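Local coordinates for replication initiation and membrane attachment protein (Geobacillus stearothermophilus 10, PDB 5WTN) that acts as a primosomal protein in bacterial DNA replication, assembling as a tetramer and forming a complex with a primosomal re-initiation protein, at residues 88-93 against 107-112; 14-19 against 51-56; 36-41 against 82-87; 5-10 against 101-106. All coordinates share one frame; numbering follows the deposited sequence.

Contact 1 (88-93 against 107-112)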
loop_
_atom_site.group_PDB
_atom_site.type_symbol
_atom_site.label_atom_id
_atom_site.label_comp_id
_atom_site.label_asym_id
_atom_site.label_seq_id
_atom_site.Cartn_x
_atom_site.Cartn_y
_atom_site.Cartn_z
ATOM N N GLY A 88 8.015 20.602 -7.987
ATOM C CA GLY A 88 7.596 19.633 -8.966
ATOM C C GLY A 88 6.421 18.774 -8.555
ATOM O O GLY A 88 5.816 18.105 -9.397
ATOM N N LEU A 89 6.101 18.799 -7.262
ATOM C CA LEU A 89 5.020 17.998 -6.672
ATOM C C LEU A 89 3.571 18.338 -7.105
ATOM O O LEU A 89 2.667 17.526 -6.929
ATOM C CB LEU A 89 5.156 17.987 -5.158
ATOM C CG LEU A 89 6.349 17.134 -4.674
ATOM C CD1 LEU A 89 6.552 17.208 -3.169
ATOM C CD2 LEU A 89 6.221 15.660 -5.119
ATOM N N LEU A 90 3.336 19.535 -7.637
ATOM C CA LEU A 90 1.985 19.899 -8.021
ATOM C C LEU A 90 1.929 20.820 -9.224
ATOM O O LEU A 90 2.609 21.840 -9.258
ATOM C CB LEU A 90 1.241 20.536 -6.828
ATOM C CG LEU A 90 -0.149 21.143 -7.120
ATOM C CD1 LEU A 90 -1.268 20.114 -7.144
ATOM C CD2 LEU A 90 -0.482 22.282 -6.172
ATOM N N ASP A 91 1.073 20.496 -10.189
ATOM C CA ASP A 91 0.809 21.418 -11.286
ATOM C C ASP A 91 -0.540 22.064 -11.072
ATOM O O ASP A 91 -1.519 21.402 -10.723
ATOM C CB ASP A 91 0.842 20.724 -12.655
ATOM C CG ASP A 91 2.261 20.463 -13.162
ATOM O OD1 ASP A 91 3.189 21.191 -12.745
ATOM O OD2 ASP A 91 2.452 19.529 -13.985
ATOM N N THR A 92 -0.582 23.372 -11.279
ATOM C CA THR A 92 -1.797 24.134 -11.044
ATOM C C THR A 92 -2.292 24.777 -12.321
ATOM O O THR A 92 -1.541 25.461 -13.016
ATOM C CB THR A 92 -1.604 25.204 -9.937
ATOM O OG1 THR A 92 -1.237 24.556 -8.710
ATOM C CG2 THR A 92 -2.893 26.008 -9.723
ATOM N N TYR A 93 -3.564 24.549 -12.625
ATOM C CA TYR A 93 -4.188 25.164 -13.785
ATOM C C TYR A 93 -5.346 26.031 -13.333
ATOM O O TYR A 93 -5.975 25.753 -12.310
ATOM C CB TYR A 93 -4.711 24.090 -14.743
ATOM C CG TYR A 93 -3.654 23.195 -15.359
ATOM C CD1 TYR A 93 -3.127 23.471 -16.608
ATOM C CD2 TYR A 93 -3.198 22.056 -14.695
ATOM C CE1 TYR A 93 -2.176 22.650 -17.173
ATOM C CE2 TYR A 93 -2.252 21.229 -15.257
ATOM C CZ TYR A 93 -1.743 21.524 -16.499
ATOM O OH TYR A 93 -0.794 20.699 -17.068
ATOM N N TYR A 107 -5.978 21.211 -9.527
ATOM C CA TYR A 107 -4.775 20.807 -8.818
ATOM C C TYR A 107 -4.376 19.435 -9.292
ATOM O O TYR A 107 -5.020 18.445 -8.960
ATOM C CB TYR A 107 -5.048 20.760 -7.322
ATOM C CG TYR A 107 -5.198 22.123 -6.723
ATOM C CD1 TYR A 107 -4.399 23.174 -7.147
ATOM C CD2 TYR A 107 -6.149 22.378 -5.756
ATOM C CE1 TYR A 107 -4.530 24.448 -6.610
ATOM C CE2 TYR A 107 -6.292 23.652 -5.210
ATOM C CZ TYR A 107 -5.481 24.686 -5.641
ATOM O OH TYR A 107 -5.611 25.952 -5.111
ATOM N N GLU A 108 -3.302 19.378 -10.067
ATOM C CA GLU A 108 -2.868 18.119 -10.678
ATOM C C GLU A 108 -1.691 17.546 -9.884
ATOM O O GLU A 108 -0.575 18.066 -9.911
ATOM C CB GLU A 108 -2.546 18.349 -12.167
ATOM C CG GLU A 108 -1.646 17.337 -12.854
ATOM C CD GLU A 108 -2.356 16.037 -13.219
ATOM O OE1 GLU A 108 -3.589 15.935 -12.998
ATOM O OE2 GLU A 108 -1.677 15.114 -13.727
ATOM N N LEU A 109 -1.955 16.477 -9.150
ATOM C CA LEU A 109 -0.926 15.916 -8.283
ATOM C C LEU A 109 0.137 15.147 -9.043
ATOM O O LEU A 109 -0.158 14.345 -9.928
ATOM C CB LEU A 109 -1.555 14.993 -7.256
ATOM C CG LEU A 109 -2.053 15.653 -5.992
ATOM C CD1 LEU A 109 -2.611 14.579 -5.129
ATOM C CD2 LEU A 109 -0.894 16.322 -5.278
ATOM N N ARG A 110 1.386 15.366 -8.679
ATOM C CA ARG A 110 2.475 14.625 -9.290
ATOM C C ARG A 110 3.173 13.767 -8.240
ATOM O O ARG A 110 3.323 14.161 -7.088
ATOM C CB ARG A 110 3.431 15.605 -9.934
ATOM C CG ARG A 110 2.743 16.523 -10.944
ATOM C CD ARG A 110 3.767 17.239 -11.801
ATOM N NE ARG A 110 4.771 16.289 -12.286
ATOM C CZ ARG A 110 4.837 15.825 -13.532
ATOM N NH1 ARG A 110 3.985 16.255 -14.466
ATOM N NH2 ARG A 110 5.776 14.940 -13.842
ATOM N N PRO A 111 3.578 12.557 -8.630
ATOM C CA PRO A 111 4.309 11.663 -7.708
ATOM C C PRO A 111 5.737 12.145 -7.511
ATOM O O PRO A 111 6.284 12.825 -8.386
ATOM C CB PRO A 111 4.295 10.328 -8.446
ATOM C CG PRO A 111 3.096 10.456 -9.380
ATOM C CD PRO A 111 3.115 11.859 -9.838
ATOM N N PRO A 112 6.338 11.821 -6.367
ATOM C CA PRO A 112 7.717 12.285 -6.209
ATOM C C PRO A 112 8.677 11.604 -7.175
ATOM O O PRO A 112 8.316 10.686 -7.913
ATOM C CB PRO A 112 8.058 11.914 -4.756
ATOM C CG PRO A 112 7.005 10.967 -4.329
ATOM C CD PRO A 112 5.789 11.220 -5.147
#

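Contact 2 (14-19 against 51-56)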
loop_
_atom_site.group_PDB
_atom_site.type_symbol
_atom_site.label_atom_id
_atom_site.label_comp_id
_atom_site.label_asym_id
_atom_site.label_seq_id
_atom_site.Cartn_x
_atom_site.Cartn_y
_atom_site.Cartn_z
ATOM N N TYR A 14 -11.818 24.451 -6.571
ATOM C CA TYR A 14 -10.791 23.554 -7.087
ATOM C C TYR A 14 -11.313 22.174 -7.445
ATOM O O TYR A 14 -12.423 21.774 -7.077
ATOM C CB TYR A 14 -9.643 23.413 -6.101
ATOM C CG TYR A 14 -10.004 22.684 -4.832
ATOM C CD1 TYR A 14 -9.722 21.327 -4.673
ATOM C CD2 TYR A 14 -10.591 23.353 -3.771
ATOM C CE1 TYR A 14 -10.026 20.657 -3.491
ATOM C CE2 TYR A 14 -10.898 22.685 -2.580
ATOM C CZ TYR A 14 -10.617 21.339 -2.452
ATOM O OH TYR A 14 -10.930 20.689 -1.281
ATOM N N THR A 15 -10.487 21.458 -8.189
ATOM C CA THR A 15 -10.619 20.027 -8.339
ATOM C C THR A 15 -9.221 19.445 -8.176
ATOM O O THR A 15 -8.234 20.127 -8.462
ATOM C CB THR A 15 -11.199 19.662 -9.703
ATOM O OG1 THR A 15 -11.228 18.238 -9.818
ATOM C CG2 THR A 15 -10.343 20.222 -10.833
ATOM N N VAL A 16 -9.131 18.208 -7.691
ATOM C CA VAL A 16 -7.855 17.496 -7.616
ATOM C C VAL A 16 -7.807 16.377 -8.639
ATOM O O VAL A 16 -8.706 15.534 -8.691
ATOM C CB VAL A 16 -7.657 16.826 -6.269
ATOM C CG1 VAL A 16 -6.217 16.293 -6.161
ATOM C CG2 VAL A 16 -7.983 17.766 -5.156
ATOM N N GLN A 17 -6.738 16.332 -9.424
ATOM C CA GLN A 17 -6.579 15.270 -10.424
ATOM C C GLN A 17 -5.166 14.676 -10.493
ATOM O O GLN A 17 -4.187 15.273 -10.006
ATOM C CB GLN A 17 -7.064 15.771 -11.796
ATOM C CG GLN A 17 -8.576 15.936 -11.817
ATOM C CD GLN A 17 -9.116 16.628 -13.033
ATOM O OE1 GLN A 17 -9.794 17.650 -12.914
ATOM N NE2 GLN A 17 -8.859 16.070 -14.211
ATOM N N SER A 18 -5.053 13.479 -11.059
ATOM C CA SER A 18 -3.726 12.923 -11.303
ATOM C C SER A 18 -3.760 11.933 -12.431
ATOM O O SER A 18 -4.746 11.207 -12.571
ATOM C CB SER A 18 -3.193 12.233 -10.047
ATOM O OG SER A 18 -1.787 12.101 -10.109
ATOM N N ARG A 19 -2.690 11.870 -13.223
ATOM C CA ARG A 19 -2.536 10.730 -14.117
ATOM C C ARG A 19 -1.609 9.672 -13.514
ATOM O O ARG A 19 -1.366 8.613 -14.110
ATOM C CB ARG A 19 -2.184 11.114 -15.572
ATOM C CG ARG A 19 -1.418 12.422 -15.772
ATOM C CD ARG A 19 -2.282 13.542 -16.379
ATOM N NE ARG A 19 -3.446 13.857 -15.546
ATOM C CZ ARG A 19 -4.711 13.598 -15.889
ATOM N NH1 ARG A 19 -4.988 13.039 -17.069
ATOM N NH2 ARG A 19 -5.700 13.914 -15.059
ATOM N N GLY A 51 -5.436 12.635 -0.494
ATOM C CA GLY A 51 -6.678 12.166 0.085
ATOM C C GLY A 51 -7.873 12.750 -0.642
ATOM O O GLY A 51 -8.860 12.050 -0.901
ATOM N N GLU A 52 -7.789 14.033 -0.994
ATOM C CA GLU A 52 -8.898 14.688 -1.680
ATOM C C GLU A 52 -9.168 14.098 -3.036
ATOM O O GLU A 52 -10.309 14.070 -3.481
ATOM C CB GLU A 52 -8.667 16.197 -1.804
ATOM C CG GLU A 52 -9.295 17.024 -0.676
ATOM C CD GLU A 52 -10.810 17.052 -0.750
ATOM O OE1 GLU A 52 -11.389 18.103 -1.122
ATOM O OE2 GLU A 52 -11.436 16.026 -0.433
ATOM N N LEU A 53 -8.108 13.648 -3.693
ATOM C CA LEU A 53 -8.180 12.969 -4.989
ATOM C C LEU A 53 -9.208 11.847 -4.972
ATOM O O LEU A 53 -10.017 11.718 -5.883
ATOM C CB LEU A 53 -6.803 12.374 -5.308
ATOM C CG LEU A 53 -6.578 11.694 -6.645
ATOM C CD1 LEU A 53 -6.885 12.666 -7.753
ATOM C CD2 LEU A 53 -5.132 11.272 -6.692
ATOM N N GLU A 54 -9.188 11.051 -3.908
ATOM C CA GLU A 54 -10.113 9.932 -3.771
ATOM C C GLU A 54 -11.486 10.358 -3.247
ATOM O O GLU A 54 -12.514 9.879 -3.725
ATOM C CB GLU A 54 -9.518 8.856 -2.859
ATOM C CG GLU A 54 -8.311 8.142 -3.446
ATOM C CD GLU A 54 -8.231 6.689 -3.023
ATOM O OE1 GLU A 54 -9.241 5.969 -3.167
ATOM O OE2 GLU A 54 -7.157 6.266 -2.546
ATOM N N LEU A 55 -11.498 11.254 -2.265
ATOM C CA LEU A 55 -12.741 11.687 -1.644
ATOM C C LEU A 55 -13.654 12.513 -2.551
ATOM O O LEU A 55 -14.795 12.108 -2.778
ATOM C CB LEU A 55 -12.446 12.427 -0.350
ATOM C CG LEU A 55 -13.637 12.901 0.474
ATOM C CD1 LEU A 55 -14.699 11.817 0.561
ATOM C CD2 LEU A 55 -13.143 13.298 1.860
ATOM N N LEU A 56 -13.181 13.655 -3.052
ATOM C CA LEU A 56 -13.895 14.340 -4.122
ATOM C C LEU A 56 -13.707 13.409 -5.269
ATOM O O LEU A 56 -12.564 13.059 -5.564
ATOM C CB LEU A 56 -13.176 15.619 -4.513
ATOM C CG LEU A 56 -13.429 16.939 -3.813
ATOM C CD1 LEU A 56 -12.268 17.849 -4.142
ATOM C CD2 LEU A 56 -14.714 17.502 -4.347
HETATM O O HOH W 1 -11.554 14.184 -7.621
#

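Contact 3 (36-41 against 82-87)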
loop_
_atom_site.group_PDB
_atom_site.type_symbol
_atom_site.label_atom_id
_atom_site.label_comp_id
_atom_site.label_asym_id
_atom_site.label_seq_id
_atom_site.Cartn_x
_atom_site.Cartn_y
_atom_site.Cartn_z
ATOM N N PRO A 36 12.468 17.388 4.494
ATOM C CA PRO A 36 13.498 18.331 4.962
ATOM C C PRO A 36 13.650 19.573 4.070
ATOM O O PRO A 36 13.986 20.647 4.567
ATOM C CB PRO A 36 14.767 17.496 4.928
ATOM C CG PRO A 36 14.283 16.121 5.222
ATOM C CD PRO A 36 12.970 16.001 4.492
ATOM N N LEU A 37 13.399 19.443 2.775
ATOM C CA LEU A 37 13.508 20.588 1.904
ATOM C C LEU A 37 12.293 21.526 1.985
ATOM O O LEU A 37 12.466 22.738 2.098
ATOM C CB LEU A 37 13.791 20.143 0.469
ATOM C CG LEU A 37 15.111 19.375 0.242
ATOM C CD1 LEU A 37 15.458 19.293 -1.244
ATOM C CD2 LEU A 37 16.261 19.977 1.022
ATOM N N ILE A 38 11.074 20.989 1.905
ATOM C CA ILE A 38 9.885 21.840 1.797
ATOM C C ILE A 38 9.163 22.145 3.117
ATOM O O ILE A 38 8.309 23.068 3.194
ATOM C CB ILE A 38 8.874 21.244 0.808
ATOM C CG1 ILE A 38 8.271 19.953 1.359
ATOM C CG2 ILE A 38 9.540 20.984 -0.541
ATOM C CD1 ILE A 38 7.160 19.391 0.480
ATOM N N GLY A 39 9.519 21.382 4.148
ATOM C CA GLY A 39 8.962 21.547 5.472
ATOM C C GLY A 39 7.723 20.709 5.703
ATOM O O GLY A 39 7.076 20.260 4.755
ATOM N N CYS A 40 7.379 20.532 6.980
ATOM C CA CYS A 40 6.259 19.695 7.402
ATOM C C CYS A 40 4.874 20.141 6.930
ATOM O O CYS A 40 4.017 19.293 6.647
ATOM C CB CYS A 40 6.277 19.532 8.923
ATOM S SG CYS A 40 5.939 21.023 9.930
ATOM N N ARG A 41 4.631 21.447 6.854
ATOM C CA ARG A 41 3.276 21.885 6.518
ATOM C C ARG A 41 2.976 21.549 5.084
ATOM O O ARG A 41 1.896 21.079 4.787
ATOM C CB ARG A 41 3.046 23.378 6.771
ATOM C CG ARG A 41 3.436 23.853 8.156
ATOM C CD ARG A 41 3.150 25.334 8.308
ATOM N NE ARG A 41 4.321 26.100 8.724
ATOM C CZ ARG A 41 5.060 26.846 7.907
ATOM N NH1 ARG A 41 4.747 26.935 6.621
ATOM N NH2 ARG A 41 6.113 27.508 8.377
ATOM N N LEU A 82 2.567 26.671 -3.128
ATOM C CA LEU A 82 3.556 27.169 -4.055
ATOM C C LEU A 82 4.889 26.420 -3.904
ATOM O O LEU A 82 5.619 26.232 -4.869
ATOM C CB LEU A 82 3.734 28.682 -3.848
ATOM C CG LEU A 82 3.071 29.670 -4.803
ATOM C CD1 LEU A 82 1.601 29.367 -4.990
ATOM C CD2 LEU A 82 3.272 31.059 -4.246
ATOM N N LYS A 83 5.198 25.995 -2.687
ATOM C CA LYS A 83 6.363 25.161 -2.476
ATOM C C LYS A 83 6.194 23.848 -3.211
ATOM O O LYS A 83 7.113 23.380 -3.852
ATOM C CB LYS A 83 6.592 24.911 -1.001
ATOM C CG LYS A 83 6.957 26.159 -0.277
ATOM C CD LYS A 83 7.406 25.840 1.116
ATOM C CE LYS A 83 7.568 27.095 1.929
ATOM N NZ LYS A 83 8.137 26.717 3.240
ATOM N N LEU A 84 5.004 23.270 -3.128
ATOM C CA LEU A 84 4.725 22.045 -3.856
ATOM C C LEU A 84 4.861 22.268 -5.347
ATOM O O LEU A 84 5.353 21.397 -6.040
ATOM C CB LEU A 84 3.351 21.466 -3.507
ATOM C CG LEU A 84 3.189 20.971 -2.076
ATOM C CD1 LEU A 84 1.933 20.183 -1.947
ATOM C CD2 LEU A 84 4.357 20.136 -1.641
ATOM N N GLU A 85 4.461 23.438 -5.831
ATOM C CA GLU A 85 4.558 23.744 -7.258
ATOM C C GLU A 85 6.005 23.810 -7.756
ATOM O O GLU A 85 6.371 23.137 -8.720
ATOM C CB GLU A 85 3.837 25.056 -7.572
ATOM C CG GLU A 85 2.321 24.945 -7.582
ATOM C CD GLU A 85 1.645 26.224 -8.033
ATOM O OE1 GLU A 85 2.272 26.994 -8.791
ATOM O OE2 GLU A 85 0.487 26.461 -7.630
ATOM N N GLY A 86 6.818 24.629 -7.096
ATOM C CA GLY A 86 8.182 24.859 -7.495
ATOM C C GLY A 86 9.003 23.605 -7.433
ATOM O O GLY A 86 9.860 23.388 -8.290
ATOM N N ILE A 87 8.724 22.748 -6.457
ATOM C CA ILE A 87 9.523 21.541 -6.307
ATOM C C ILE A 87 9.051 20.372 -7.193
ATOM O O ILE A 87 9.625 19.290 -7.154
ATOM C CB ILE A 87 9.703 21.118 -4.828
ATOM C CG1 ILE A 87 11.055 20.407 -4.658
ATOM C CG2 ILE A 87 8.576 20.213 -4.369
ATOM C CD1 ILE A 87 11.706 20.654 -3.376
HETATM O O HOH W 2 11.097 25.735 2.668
#

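Contact 4 (5-10 against 101-106)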
loop_
_atom_site.group_PDB
_atom_site.type_symbol
_atom_site.label_atom_id
_atom_site.label_comp_id
_atom_site.label_asym_id
_atom_site.label_seq_id
_atom_site.Cartn_x
_atom_site.Cartn_y
_atom_site.Cartn_z
ATOM N N TRP A 5 -4.295 36.758 -1.411
ATOM C CA TRP A 5 -5.611 37.264 -1.804
ATOM C C TRP A 5 -5.594 37.823 -3.223
ATOM O O TRP A 5 -6.622 37.859 -3.913
ATOM C CB TRP A 5 -6.122 38.313 -0.801
ATOM C CG TRP A 5 -5.096 39.346 -0.480
ATOM C CD1 TRP A 5 -4.259 39.367 0.598
ATOM C CD2 TRP A 5 -4.785 40.511 -1.256
ATOM N NE1 TRP A 5 -3.446 40.472 0.540
ATOM C CE2 TRP A 5 -3.744 41.187 -0.593
ATOM C CE3 TRP A 5 -5.282 41.040 -2.455
ATOM C CZ2 TRP A 5 -3.191 42.369 -1.090
ATOM C CZ3 TRP A 5 -4.733 42.204 -2.940
ATOM C CH2 TRP A 5 -3.702 42.859 -2.260
ATOM N N LYS A 6 -4.409 38.242 -3.652
ATOM C CA LYS A 6 -4.173 38.745 -4.999
ATOM C C LYS A 6 -4.497 37.661 -6.048
ATOM O O LYS A 6 -4.807 37.963 -7.192
ATOM C CB LYS A 6 -2.716 39.217 -5.091
ATOM C CG LYS A 6 -2.374 40.069 -6.303
ATOM C CD LYS A 6 -2.872 41.496 -6.201
ATOM C CE LYS A 6 -3.102 42.093 -7.586
ATOM N NZ LYS A 6 -4.292 41.473 -8.251
ATOM N N GLU A 7 -4.462 36.403 -5.617
ATOM C CA GLU A 7 -4.746 35.279 -6.505
ATOM C C GLU A 7 -5.840 34.338 -5.986
ATOM O O GLU A 7 -6.761 33.988 -6.723
ATOM C CB GLU A 7 -3.467 34.486 -6.784
ATOM C CG GLU A 7 -2.637 35.030 -7.936
ATOM C CD GLU A 7 -1.171 34.661 -7.823
ATOM O OE1 GLU A 7 -0.322 35.445 -8.297
ATOM O OE2 GLU A 7 -0.868 33.588 -7.261
ATOM N N LEU A 8 -5.731 33.925 -4.726
ATOM C CA LEU A 8 -6.640 32.937 -4.167
ATOM C C LEU A 8 -7.525 33.495 -3.044
ATOM O O LEU A 8 -7.031 34.054 -2.054
ATOM C CB LEU A 8 -5.805 31.768 -3.620
ATOM C CG LEU A 8 -6.470 30.588 -2.939
ATOM C CD1 LEU A 8 -7.136 29.759 -3.986
ATOM C CD2 LEU A 8 -5.417 29.805 -2.189
ATOM N N ILE A 9 -8.837 33.317 -3.178
ATOM C CA ILE A 9 -9.770 33.660 -2.095
ATOM C C ILE A 9 -10.616 32.440 -1.712
ATOM O O ILE A 9 -10.730 31.498 -2.491
ATOM C CB ILE A 9 -10.681 34.857 -2.456
ATOM C CG1 ILE A 9 -11.559 34.537 -3.663
ATOM C CG2 ILE A 9 -9.862 36.078 -2.748
ATOM C CD1 ILE A 9 -12.456 35.663 -4.067
ATOM N N ALA A 10 -11.205 32.453 -0.520
ATOM C CA ALA A 10 -11.877 31.268 0.024
ATOM C C ALA A 10 -12.992 30.692 -0.842
ATOM O O ALA A 10 -13.270 29.497 -0.765
ATOM C CB ALA A 10 -12.392 31.532 1.422
ATOM N N GLU A 101 -15.009 36.291 -11.155
ATOM C CA GLU A 101 -15.336 35.517 -9.945
ATOM C C GLU A 101 -16.381 34.403 -10.183
ATOM O O GLU A 101 -17.208 34.480 -11.110
ATOM C CB GLU A 101 -15.782 36.421 -8.767
ATOM C CG GLU A 101 -14.762 37.463 -8.280
ATOM C CD GLU A 101 -14.946 37.811 -6.801
ATOM O OE1 GLU A 101 -15.925 37.325 -6.192
ATOM O OE2 GLU A 101 -14.110 38.560 -6.241
ATOM N N PRO A 102 -16.326 33.347 -9.350
ATOM C CA PRO A 102 -15.125 32.879 -8.644
ATOM C C PRO A 102 -14.258 31.953 -9.531
ATOM O O PRO A 102 -14.791 31.210 -10.373
ATOM C CB PRO A 102 -15.699 32.111 -7.437
ATOM C CG PRO A 102 -17.167 32.468 -7.394
ATOM C CD PRO A 102 -17.535 32.694 -8.829
ATOM N N LYS A 103 -12.947 31.963 -9.297
ATOM C CA LYS A 103 -12.002 31.163 -10.066
ATOM C C LYS A 103 -12.187 29.640 -9.897
ATOM O O LYS A 103 -12.653 29.156 -8.852
ATOM C CB LYS A 103 -10.573 31.529 -9.668
ATOM C CG LYS A 103 -10.084 32.896 -10.095
ATOM C CD LYS A 103 -8.725 33.119 -9.464
ATOM C CE LYS A 103 -7.945 34.267 -10.061
ATOM N NZ LYS A 103 -6.617 34.329 -9.375
ATOM N N LEU A 104 -11.809 28.888 -10.927
ATOM C CA LEU A 104 -11.794 27.427 -10.832
ATOM C C LEU A 104 -10.374 26.862 -11.038
ATOM O O LEU A 104 -9.839 26.933 -12.139
ATOM C CB LEU A 104 -12.758 26.818 -11.853
ATOM C CG LEU A 104 -12.754 25.293 -11.984
ATOM C CD1 LEU A 104 -13.088 24.631 -10.659
ATOM C CD2 LEU A 104 -13.708 24.838 -13.069
ATOM N N PHE A 105 -9.785 26.296 -9.986
ATOM C CA PHE A 105 -8.442 25.710 -10.065
ATOM C C PHE A 105 -8.447 24.214 -10.349
ATOM O O PHE A 105 -9.315 23.488 -9.867
ATOM C CB PHE A 105 -7.691 25.930 -8.759
ATOM C CG PHE A 105 -7.362 27.347 -8.505
ATOM C CD1 PHE A 105 -6.234 27.912 -9.061
ATOM C CD2 PHE A 105 -8.196 28.138 -7.729
ATOM C CE1 PHE A 105 -5.920 29.238 -8.835
ATOM C CE2 PHE A 105 -7.893 29.474 -7.502
ATOM C CZ PHE A 105 -6.751 30.022 -8.058
ATOM N N LEU A 106 -7.472 23.759 -11.128
ATOM C CA LEU A 106 -7.222 22.335 -11.281
ATOM C C LEU A 106 -5.912 22.026 -10.567
ATOM O O LEU A 106 -4.861 22.537 -10.934
ATOM C CB LEU A 106 -7.114 21.985 -12.761
ATOM C CG LEU A 106 -7.639 20.621 -13.212
ATOM C CD1 LEU A 106 -7.710 20.547 -14.729
ATOM C CD2 LEU A 106 -6.766 19.519 -12.646
#

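Contact 1 (88-93 against 107-112)
Leu90 lays its CD1 methyl beside the CB of Tyr107, 3.8 Å away, while its CD2 lies oblique to the tyrosine ring. Both residues belong to a beta hairpin of strands 90-95 and 104-109, consistent with the wing of a winged-helix domain. Along one face of this antiparallel pair run Leu90, Thr92, Tyr107 and Leu109, turned toward helix 74-86 and its neighbours. Thr92 stands alongside Tyr107 and meets the ring edge through OG1, 3.8 Å from CD1; that hydroxyl bonds to Glu85, and the tyrosine OH to His63.

Asp91 and Glu108 form the hydrogen-bonded pair. Asp91 N reaches Glu108 O at 2.9 Å, and Glu108 N returns to Asp91 O at 2.8 Å. Their side chains occupy the other face, where Glu108 pairs with Arg19 and the second subunit packs close by. Arg110 bends at chi3 (47°) and crosses Asp91, the carboxylate and guanidinium planes 56° apart, in a long salt bridge of 3.6 Å from NH1 to OD2. Beyond the strands the pairing persists for one more bond: Arg110 N donates to Leu89 O at 3.1 Å.

Contact 2 (14-19 against 51-56)
Val16 sits over the last turn of helix 40-55, its CG1 4.0 Å from Leu53 CD1 and its CG2 3.8 Å from Glu52 CB. Strand 13-17 passes across the helix end at 99°, a strand-on-helix packing that seats the sheet on the helical part of the domain. Leu53, with CG anti to its own N (chi1 -176°), spreads its methyls along the strand: CD1 lies 3.5 Å from Val16 O, and CD2 touches Ser18 CB. Tyr14 completes the close-packed side, its CE1 3.7 Å from Leu56 CD1.

The opposite character appears at the backbone oxygens, where a water 2.6 Å from Leu56 O also lies near Val16 O, a weak link at best. The CB of Gln17 points away from the helix, and the residue is partly exposed.

From the ring edge, Tyr14 OH donates to Glu52 OE1 at 2.6 Å, onto the anti lone pair of that oxygen, with ring and carboxylate planes 68° apart. A phenylalanine at Tyr14 would probably leave OE1 without its hydroxyl mate and the carboxylate freer to turn. Because Arg65 forms a salt bridge to the same oxygen, the glutamate is likely to stay ionised in these buried surroundings.

Contact 3 (36-41 against 82-87)
Ile38 carries most of this contact, reaching out with two different branches. Its CD1 meets Leu84 CD2 at 3.6 Å, the two side chains crossing at about a right angle, while its CG2 lies 3.6 Å from Ile87 CD1. The fork follows from the first torsion: CG1 lies between the backbone N and the carbonyl carbon (chi1 68°), which sends the long branch to Leu84 and leaves CG2 for Ile87. Leu37 adds a more distant touch, its CB 4.4 Å from Ile87 CD1.

Around this apolar centre lies a polar fringe. Lys83, extended beyond CG, runs alongside the end of the first helix and places its CD 3.6 Å from Ile38 O. Its NZ donates to a water at 3.2 Å, and that water makes a weak bond to Leu37 O. Arg41 NH1 comes within 4.8 Å of Lys83 NZ, yet Glu80 forms a salt bridge with the arginine and a long, weak ion pair with the lysine, which probably tempers the like charges.

The break at Gly39, whose positive phi (90°) ends helix 24-38 and which lies at the N-cap position of helix 40-55, probably helps to set Ile38 in place. The corner so formed rests on the C-terminal end of helix 74-86. Helix 122-132 covers Leu37, Leu84 also packs on Ala42 and Tyr46 of helix 40-55, and on its strand side Leu84 meets Leu90 of strand 90-95.

Contact 4 (5-10 against 101-106)
Lys103 reaches across to the backbone of Glu7, and this is the one hydrogen bond between 5-10 and 101-106. NZ donates to Glu7 O at 2.7 Å, lying in the carbonyl plane on a lone pair, with a C=O...N angle of 121°. The lysine chain is extended all the way from CG, and its CD and CE also run close to the same oxygen. The carboxylate of Glu7 is engaged elsewhere, by Tyr78 and by Arg159 of the second subunit, and its OE2 stays 6.2 Å from Lys103 NZ. An alanine at Lys103 would probably leave Glu7 O without this donor and the N-terminal segment less firmly held to the strand.

The apolar part centres on Phe105. Leu8 brings its CD1 to 3.6 Å from CE2 of the ring, approaching obliquely; its CG is anti to the backbone N (chi1 178°), which places CD1 beside the ring. Glu7 O lies at the ring edge, 4.2 Å from CZ. The same carbonyl thus meets both the lysine and the aromatic side chain.

The contact fastens the segment before strand 13-17 to the start of strand 104-109. Asp12 bonds to Ile9 N and to Lys103 N, bracing both partners. Leu8 continues onto Leu74 and Tyr78 of helix 74-86, and Phe105 touches Arg81 of that helix and Tyr14 and Thr92 of the neighbouring strands.

Three of the four contacts meet in one mixed sheet. Strand 104-109 is its common member, pairing with 90-95 in contact 1 and with 13-17 beside contact 2, and beginning in contact 4. Contacts 1 and 2 have centres about 11 Å apart and are probably joined by the bond of Leu109 N to Gln17 O at 2.7 Å. Contact 3, centred about 12 Å from contact 1, lies among the helices and probably joins contact 1 through a bond from Thr92 to Glu85, the latter in segment 82-87. Contacts 3 and 4, about 21 Å between centres, do not touch. All four also reach the second subunit, which is consistent with this domain serving both its own fold and tetramer assembly.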